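Local atomic coordinates of aspartokinase (Synechocystis, PDB entry 3L76), a protein that probably catalyses the ATP-dependent phosphorylation of L-aspartate to 4-phospho-L-aspartate, the first step toward lysine and threonine, and binds both end products on its ACT domains. Residues A[452-457]-A[489-494]; A[41-46]-A[75-80]; A[546-551]-A[568-573]. All coordinates share one frame; numbering follows the deposited sequence.

Interaction 1: residues A[452-457]-A[489-494]. With THR (threonine), chain D.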
# COMPACT_ATOMS: atom_id res chain seq x y z
N VAL A 452 -33.76 11.89 39.99
CA VAL A 452 -33.28 10.52 39.88
C VAL A 452 -33.22 9.96 41.28
O VAL A 452 -32.63 10.58 42.17
CB VAL A 452 -31.87 10.46 39.20
CG1 VAL A 452 -31.34 9.04 39.18
CG2 VAL A 452 -31.92 11.02 37.79
N PRO A 453 -33.85 8.80 41.49
CA PRO A 453 -33.79 8.13 42.80
C PRO A 453 -32.34 7.98 43.26
O PRO A 453 -31.50 7.46 42.52
CB PRO A 453 -34.39 6.74 42.51
CG PRO A 453 -35.29 6.96 41.34
CD PRO A 453 -34.61 8.02 40.50
N ASP A 454 -32.05 8.47 44.46
CA ASP A 454 -30.68 8.46 44.96
C ASP A 454 -30.31 7.07 45.53
O ASP A 454 -30.13 6.90 46.74
CB ASP A 454 -30.47 9.59 45.99
CG ASP A 454 -29.01 9.73 46.40
OD1 ASP A 454 -28.15 9.39 45.57
OD2 ASP A 454 -28.70 10.18 47.52
N ARG A 455 -30.20 6.10 44.64
CA ARG A 455 -29.82 4.74 45.01
C ARG A 455 -28.89 4.17 43.94
O ARG A 455 -28.93 4.62 42.80
CB ARG A 455 -31.06 3.85 45.15
CG ARG A 455 -31.98 3.88 43.94
CD ARG A 455 -33.16 2.95 44.13
NE ARG A 455 -34.36 3.44 43.46
CZ ARG A 455 -35.16 2.68 42.72
NH1 ARG A 455 -34.86 1.40 42.55
NH2 ARG A 455 -36.24 3.20 42.16
N PRO A 456 -28.07 3.17 44.30
CA PRO A 456 -27.08 2.63 43.36
C PRO A 456 -27.68 2.15 42.04
O PRO A 456 -28.80 1.63 42.03
CB PRO A 456 -26.47 1.46 44.13
CG PRO A 456 -26.66 1.84 45.60
CD PRO A 456 -28.03 2.48 45.60
N GLY A 457 -26.95 2.36 40.95
CA GLY A 457 -27.37 1.87 39.65
C GLY A 457 -28.21 2.81 38.79
O GLY A 457 -28.39 2.57 37.60
N PRO A 489 -35.68 9.79 48.62
CA PRO A 489 -34.63 10.75 48.25
C PRO A 489 -34.21 10.65 46.79
O PRO A 489 -34.34 9.59 46.17
CB PRO A 489 -33.46 10.37 49.16
CG PRO A 489 -34.10 9.71 50.32
CD PRO A 489 -35.33 9.02 49.81
N CYS A 490 -33.69 11.75 46.25
CA CYS A 490 -33.35 11.84 44.85
C CYS A 490 -32.46 13.06 44.55
O CYS A 490 -32.39 13.99 45.36
CB CYS A 490 -34.63 11.87 44.02
SG CYS A 490 -35.56 13.39 44.28
N ARG A 491 -31.79 13.04 43.40
CA ARG A 491 -30.94 14.15 42.98
C ARG A 491 -31.23 14.41 41.51
O ARG A 491 -31.68 13.52 40.82
CB ARG A 491 -29.46 13.80 43.17
CG ARG A 491 -29.04 13.41 44.57
CD ARG A 491 -27.54 13.02 44.63
NE ARG A 491 -27.24 12.32 45.88
CZ ARG A 491 -26.72 12.90 46.96
NH1 ARG A 491 -26.39 14.18 46.94
NH2 ARG A 491 -26.52 12.18 48.06
N ASP A 492 -30.98 15.63 41.05
CA ASP A 492 -31.04 15.95 39.64
C ASP A 492 -29.70 15.59 39.02
O ASP A 492 -28.66 15.71 39.67
CB ASP A 492 -31.30 17.44 39.45
CG ASP A 492 -32.68 17.86 39.91
OD1 ASP A 492 -33.55 16.98 40.09
OD2 ASP A 492 -32.88 19.08 40.08
N ILE A 493 -29.74 15.16 37.77
CA ILE A 493 -28.52 14.87 37.03
C ILE A 493 -28.55 15.68 35.76
O ILE A 493 -29.45 15.52 34.95
CB ILE A 493 -28.39 13.36 36.68
CG1 ILE A 493 -28.29 12.52 37.95
CG2 ILE A 493 -27.16 13.11 35.78
CD1 ILE A 493 -28.08 11.03 37.68
N ALA A 494 -27.57 16.56 35.58
CA ALA A 494 -27.40 17.29 34.34
C ALA A 494 -26.19 16.76 33.55
O ALA A 494 -25.19 16.34 34.13
CB ALA A 494 -27.23 18.78 34.62
N THR D . -27.18 7.91 43.56
CA THR D . -27.49 7.48 42.20
C THR D . -26.55 6.37 41.78
O THR D . -25.57 6.08 42.50
CB THR D . -27.38 8.63 41.18
OG1 THR D . -26.03 9.13 41.18
CG2 THR D . -28.38 9.75 41.52
OXT THR D . -26.76 5.75 40.73
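D454 and R491 form a salt bridge in which the carboxylate and guanidinium planes stand almost perpendicular, 85° apart, rather than coplanar as in a two-pronged salt bridge. R491 NE points its hydrogen at D454 OD1, 3.1 Å away; the oxygen lies in the guanidinium plane, yet the donor reaches it from above the carboxylate. The second link, R491 NH2 to D454 OD2 at 3.0 Å, is bent and weak. With CG anti to the backbone N (chi1 -172°), the D454 carboxylate faces both the arginine and the bound threonine, whose ammonium nitrogen donates to OD1 at 2.7 Å. N385 also reaches OD1, R481 pairs with OD2, and S479 O takes R491 NH1, fixing the far end of the guanidinium. A leucine in place of R491 would probably cost the D454 carboxylate a positive partner and S479 O a donor, leaving R481, N385 and the ligand ammonium to position the acid.

V452 and R491 are an antiparallel hydrogen-bonded pair, V452 N giving to R491 O at 2.8 Å and R491 N to V452 O at 2.9 Å. Beyond the strand end, D454 N makes a nearly straight bond to P489 O (3.1 Å) while D454 sits at the centre of an inverse gamma turn. Next to the ligand, V452 CG2 packs on I493 CD1 at 3.8 Å, and V452 CG1 touches the ligand methyl CG2. The strand end runs through a turn into a helix, consistent with ACT effector sites, where the loop between first strand and first helix binds the amino acid.

Interaction 2: residues A[41-46]-A[75-80]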
# COMPACT_ATOMS: atom_id res chain seq x y z
N SER A 41 3.53 11.05 8.24
CA SER A 41 2.14 10.74 7.94
C SER A 41 1.95 10.57 6.45
O SER A 41 2.79 11.02 5.67
CB SER A 41 1.22 11.85 8.45
OG SER A 41 1.30 11.97 9.85
N ALA A 42 0.86 9.94 6.04
CA ALA A 42 0.49 9.92 4.63
C ALA A 42 0.48 11.36 4.11
O ALA A 42 0.31 12.30 4.88
CB ALA A 42 -0.85 9.26 4.44
N MET A 43 0.64 11.52 2.79
CA MET A 43 0.97 12.83 2.21
C MET A 43 0.04 14.02 2.46
O MET A 43 0.52 15.11 2.76
CB MET A 43 1.25 12.69 0.72
CG MET A 43 2.58 12.04 0.45
SD MET A 43 3.17 12.34 -1.23
CE MET A 43 3.33 14.12 -1.24
N GLY A 44 -1.26 13.87 2.32
CA GLY A 44 -2.11 15.03 2.48
C GLY A 44 -3.54 14.62 2.70
O GLY A 44 -3.83 13.78 3.55
N LYS A 45 -4.45 15.21 1.93
CA LYS A 45 -5.81 14.72 1.90
C LYS A 45 -5.77 13.35 1.22
O LYS A 45 -6.81 12.78 0.90
CB LYS A 45 -6.73 15.70 1.17
CG LYS A 45 -7.35 16.79 2.05
CD LYS A 45 -6.38 17.94 2.36
CE LYS A 45 -5.55 17.69 3.62
NZ LYS A 45 -6.39 17.56 4.86
N SER A 46 -4.56 12.84 1.00
CA SER A 46 -4.35 11.55 0.36
C SER A 46 -5.02 10.41 1.12
O SER A 46 -5.41 9.40 0.53
CB SER A 46 -2.85 11.27 0.21
OG SER A 46 -2.21 11.18 1.48
N GLN A 75 3.45 4.34 3.71
CA GLN A 75 4.55 3.68 3.02
C GLN A 75 5.12 4.54 1.90
O GLN A 75 6.34 4.60 1.75
CB GLN A 75 4.16 2.32 2.48
CG GLN A 75 4.05 1.25 3.53
CD GLN A 75 3.39 0.02 2.98
OE1 GLN A 75 3.97 -0.69 2.15
NE2 GLN A 75 2.16 -0.24 3.43
N VAL A 76 4.26 5.18 1.10
CA VAL A 76 4.81 5.94 -0.03
C VAL A 76 5.60 7.12 0.49
O VAL A 76 6.65 7.48 -0.05
CB VAL A 76 3.76 6.38 -1.14
CG1 VAL A 76 2.49 5.55 -1.10
CG2 VAL A 76 3.48 7.88 -1.10
N SER A 77 5.12 7.70 1.58
CA SER A 77 5.76 8.87 2.18
C SER A 77 7.19 8.62 2.70
O SER A 77 8.09 9.43 2.45
CB SER A 77 4.87 9.43 3.30
OG SER A 77 3.59 9.79 2.80
N ILE A 78 7.40 7.53 3.43
CA ILE A 78 8.75 7.23 3.91
C ILE A 78 9.71 6.84 2.77
O ILE A 78 10.91 7.09 2.84
CB ILE A 78 8.75 6.15 5.02
CG1 ILE A 78 8.47 4.76 4.44
CG2 ILE A 78 7.75 6.52 6.14
CD1 ILE A 78 8.65 3.64 5.46
N ALA A 79 9.17 6.23 1.71
CA ALA A 79 9.98 5.94 0.53
C ALA A 79 10.43 7.26 -0.09
O ALA A 79 11.62 7.48 -0.30
CB ALA A 79 9.19 5.09 -0.47
N LEU A 80 9.48 8.14 -0.36
CA LEU A 80 9.80 9.43 -0.95
C LEU A 80 10.83 10.17 -0.12
O LEU A 80 11.89 10.57 -0.62
CB LEU A 80 8.54 10.28 -1.16
CG LEU A 80 7.87 9.99 -2.50
CD1 LEU A 80 8.89 10.08 -3.63
CD2 LEU A 80 7.24 8.62 -2.51
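M43 and A42 meet S77 in a small packing contact between the loop that follows strand 35-40 and one face of helix 63-87, with 150 Å² buried in all. Its centre is S77, whose CB points at the loop. S77 OG touches M43 CG at 3.4 Å and A42 CA at 3.6 Å, and it lies 3.2 Å from S41 O. The hydroxyl is engaged within its own helix, where it is hydrogen-bonded to G73 O; OG beside the backbone N (chi1 -58°) is the setting that turns it back along the helix. What it offers the loop is therefore mainly contact surface. The M43 side chain is bent at its last torsion (chi3 62°) and brings SD to a loose 4.5 Å from V76 CG2, while I19 of helix 16-31 also touches this methionine.

Both segments belong to the amino acid kinase domain, whose sheet has parallel strands 3-8 and 35-40 side by side. The loop leaves the end of strand 35-40 and turns into helix 46-57. S46 OG, at the start of that helix, accepts a straight bond from G44 N (3.0 Å), which closes the loop on itself. At the other end of the segment, S41 OG is hydrogen-bonded to S155 and K7, tying the strand end to neighbouring elements. Helix 63-87 also serves the dimer: Q75 NE2 bonds to Q75 OE1 of the second subunit, and V76 packs on T72 of that subunit, next to the S77 that meets the loop.

Interaction 3: residues A[546-551]-A[568-573]. With LYS (lysine), chain E.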
# COMPACT_ATOMS: atom_id res chain seq x y z
N HIS A 546 -11.59 34.28 41.17
CA HIS A 546 -11.26 35.25 40.14
C HIS A 546 -12.03 34.99 38.85
O HIS A 546 -12.51 35.92 38.21
CB HIS A 546 -9.77 35.23 39.85
CG HIS A 546 -9.27 36.48 39.20
ND1 HIS A 546 -9.58 37.74 39.69
CD2 HIS A 546 -8.49 36.68 38.11
CE1 HIS A 546 -9.01 38.65 38.92
NE2 HIS A 546 -8.35 38.04 37.96
N PHE A 547 -12.13 33.72 38.48
CA PHE A 547 -12.87 33.30 37.30
C PHE A 547 -14.35 33.72 37.38
O PHE A 547 -14.87 34.39 36.48
CB PHE A 547 -12.70 31.78 37.11
CG PHE A 547 -13.36 31.22 35.88
CD1 PHE A 547 -13.68 32.03 34.81
CD2 PHE A 547 -13.64 29.86 35.80
CE1 PHE A 547 -14.30 31.50 33.68
CE2 PHE A 547 -14.26 29.32 34.67
CZ PHE A 547 -14.59 30.15 33.61
N PHE A 548 -15.02 33.36 38.48
CA PHE A 548 -16.42 33.72 38.67
C PHE A 548 -16.65 35.23 38.75
O PHE A 548 -17.66 35.74 38.27
CB PHE A 548 -16.97 33.06 39.93
CG PHE A 548 -16.75 31.58 39.99
CD1 PHE A 548 -16.68 30.83 38.83
CD2 PHE A 548 -16.62 30.94 41.22
CE1 PHE A 548 -16.47 29.46 38.88
CE2 PHE A 548 -16.42 29.57 41.28
CZ PHE A 548 -16.36 28.82 40.11
N ALA A 549 -15.71 35.94 39.36
CA ALA A 549 -15.83 37.38 39.46
C ALA A 549 -15.76 38.00 38.08
O ALA A 549 -16.42 39.00 37.79
CB ALA A 549 -14.75 37.94 40.35
N ALA A 550 -14.95 37.40 37.21
CA ALA A 550 -14.77 37.90 35.86
C ALA A 550 -16.07 37.83 35.07
O ALA A 550 -16.37 38.72 34.27
CB ALA A 550 -13.68 37.10 35.16
N LEU A 551 -16.85 36.77 35.29
CA LEU A 551 -18.11 36.60 34.58
C LEU A 551 -19.20 37.50 35.15
O LEU A 551 -20.05 38.01 34.42
CB LEU A 551 -18.55 35.14 34.63
CG LEU A 551 -17.61 34.10 34.03
CD1 LEU A 551 -18.11 32.71 34.36
CD2 LEU A 551 -17.46 34.28 32.53
N ILE A 568 -11.52 24.31 35.59
CA ILE A 568 -12.84 24.79 35.99
C ILE A 568 -13.65 25.10 34.73
O ILE A 568 -13.18 25.81 33.85
CB ILE A 568 -12.79 26.05 36.88
CG1 ILE A 568 -11.92 25.82 38.12
CG2 ILE A 568 -14.19 26.43 37.33
CD1 ILE A 568 -11.28 27.08 38.66
N SER A 569 -14.85 24.52 34.65
CA SER A 569 -15.81 24.82 33.59
C SER A 569 -17.08 25.50 34.15
O SER A 569 -17.65 25.05 35.16
CB SER A 569 -16.22 23.54 32.85
OG SER A 569 -15.14 22.99 32.15
N CYS A 570 -17.52 26.56 33.49
CA CYS A 570 -18.82 27.16 33.80
C CYS A 570 -19.73 27.04 32.60
O CYS A 570 -19.34 27.41 31.49
CB CYS A 570 -18.68 28.65 34.13
SG CYS A 570 -17.88 28.98 35.68
N VAL A 571 -20.94 26.53 32.82
CA VAL A 571 -21.95 26.58 31.78
C VAL A 571 -22.65 27.93 31.85
O VAL A 571 -22.88 28.47 32.92
CB VAL A 571 -22.98 25.46 31.89
CG1 VAL A 571 -24.02 25.58 30.78
CG2 VAL A 571 -22.30 24.14 31.79
N VAL A 572 -22.99 28.44 30.69
CA VAL A 572 -23.30 29.85 30.56
C VAL A 572 -24.26 30.01 29.37
O VAL A 572 -24.38 29.10 28.54
CB VAL A 572 -21.97 30.62 30.34
CG1 VAL A 572 -21.87 31.21 28.94
CG2 VAL A 572 -21.76 31.64 31.42
N PRO A 573 -24.97 31.13 29.31
CA PRO A 573 -25.91 31.29 28.19
C PRO A 573 -25.17 31.39 26.86
O PRO A 573 -24.18 32.10 26.76
CB PRO A 573 -26.62 32.60 28.52
CG PRO A 573 -26.46 32.75 30.00
CD PRO A 573 -25.12 32.18 30.32
N LYS E . -7.88 25.39 44.21
CA LYS E . -8.35 26.53 43.45
C LYS E . -9.08 27.51 44.37
O LYS E . -9.26 27.25 45.57
CB LYS E . -9.25 26.09 42.28
CG LYS E . -10.46 25.21 42.68
CD LYS E . -11.30 24.82 41.45
CE LYS E . -10.63 23.71 40.64
NZ LYS E . -10.32 22.53 41.51
OXT LYS E . -9.49 28.60 43.95
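C570 projects its sulfur from strand 568-573 into a buried cluster formed by F547, F548 and L551 of helix 546-551. The approach to F548 is at the ring edge: SG lies 3.5 Å from CE1 and 4.7 Å from the ring centroid, 73° off the normal. To F547 the same sulfur comes obliquely, 4.4 Å from the centroid, and L551 CD1 closes in at 4.0 Å from SG. The cysteine thus makes two sulfur-aromatic contacts, supplemented by an aliphatic one. I568 fills the neighbouring position: its CG2 meets F547 CD2 at 3.8 Å, in the plane of the ring and at its edge, and also brushes F548. The first torsions divide the work of the two phenylalanines, for F547 CG is anti to its own N whereas F548 CG lies beside it (chi1 -53°), bringing two rings from successive residues onto one cysteine.

Toward the C-terminal end of the strand the fit slackens. The nearest approach of V572 is CG2 to L551 CD1 at 4.8 Å. On the solvent side of the helix, exposed H546 takes no part in the contact with the strand; its NE2 is hydrogen-bonded to A587 O and its ring meets F588 edge-to-face.

The helix runs nearly along the strand, with 10.5 Å between the axes at closest approach. F548 also meets F289 of helix 284-294, joining this helix to one of another ACT domain, and I568 turns its CG1 to the bound lysine, 3.5 Å from the ligand CE. A helix packed on an antiparallel sheet is the layered arrangement of the ACT fold (beta-alpha-beta-beta-alpha-beta), here bordering a lysine site shared with D298, I299 and D300, consistent with a regulatory role.

In the fold
Interactions 1 and 3 belong to two different ACT domains of the regulatory half, and interaction 2 to the kinase domain. The centres of 1 and 3 are 26 Å apart, their nearest atoms about 8 Å, without touching. They concern different effectors: 452-457 holds five residues of a threonine pocket, whereas I568 lines a lysine pocket. Each also has the other kind of effector in its surroundings: the side chain of F548 is about 6 Å from a bound threonine, that of I493 about 12 Å from a bound lysine. Interaction 2 lies across the chain's centre, 52 Å from interaction 1 and 44 Å from interaction 3, so any effector signal would have to travel through intervening structure.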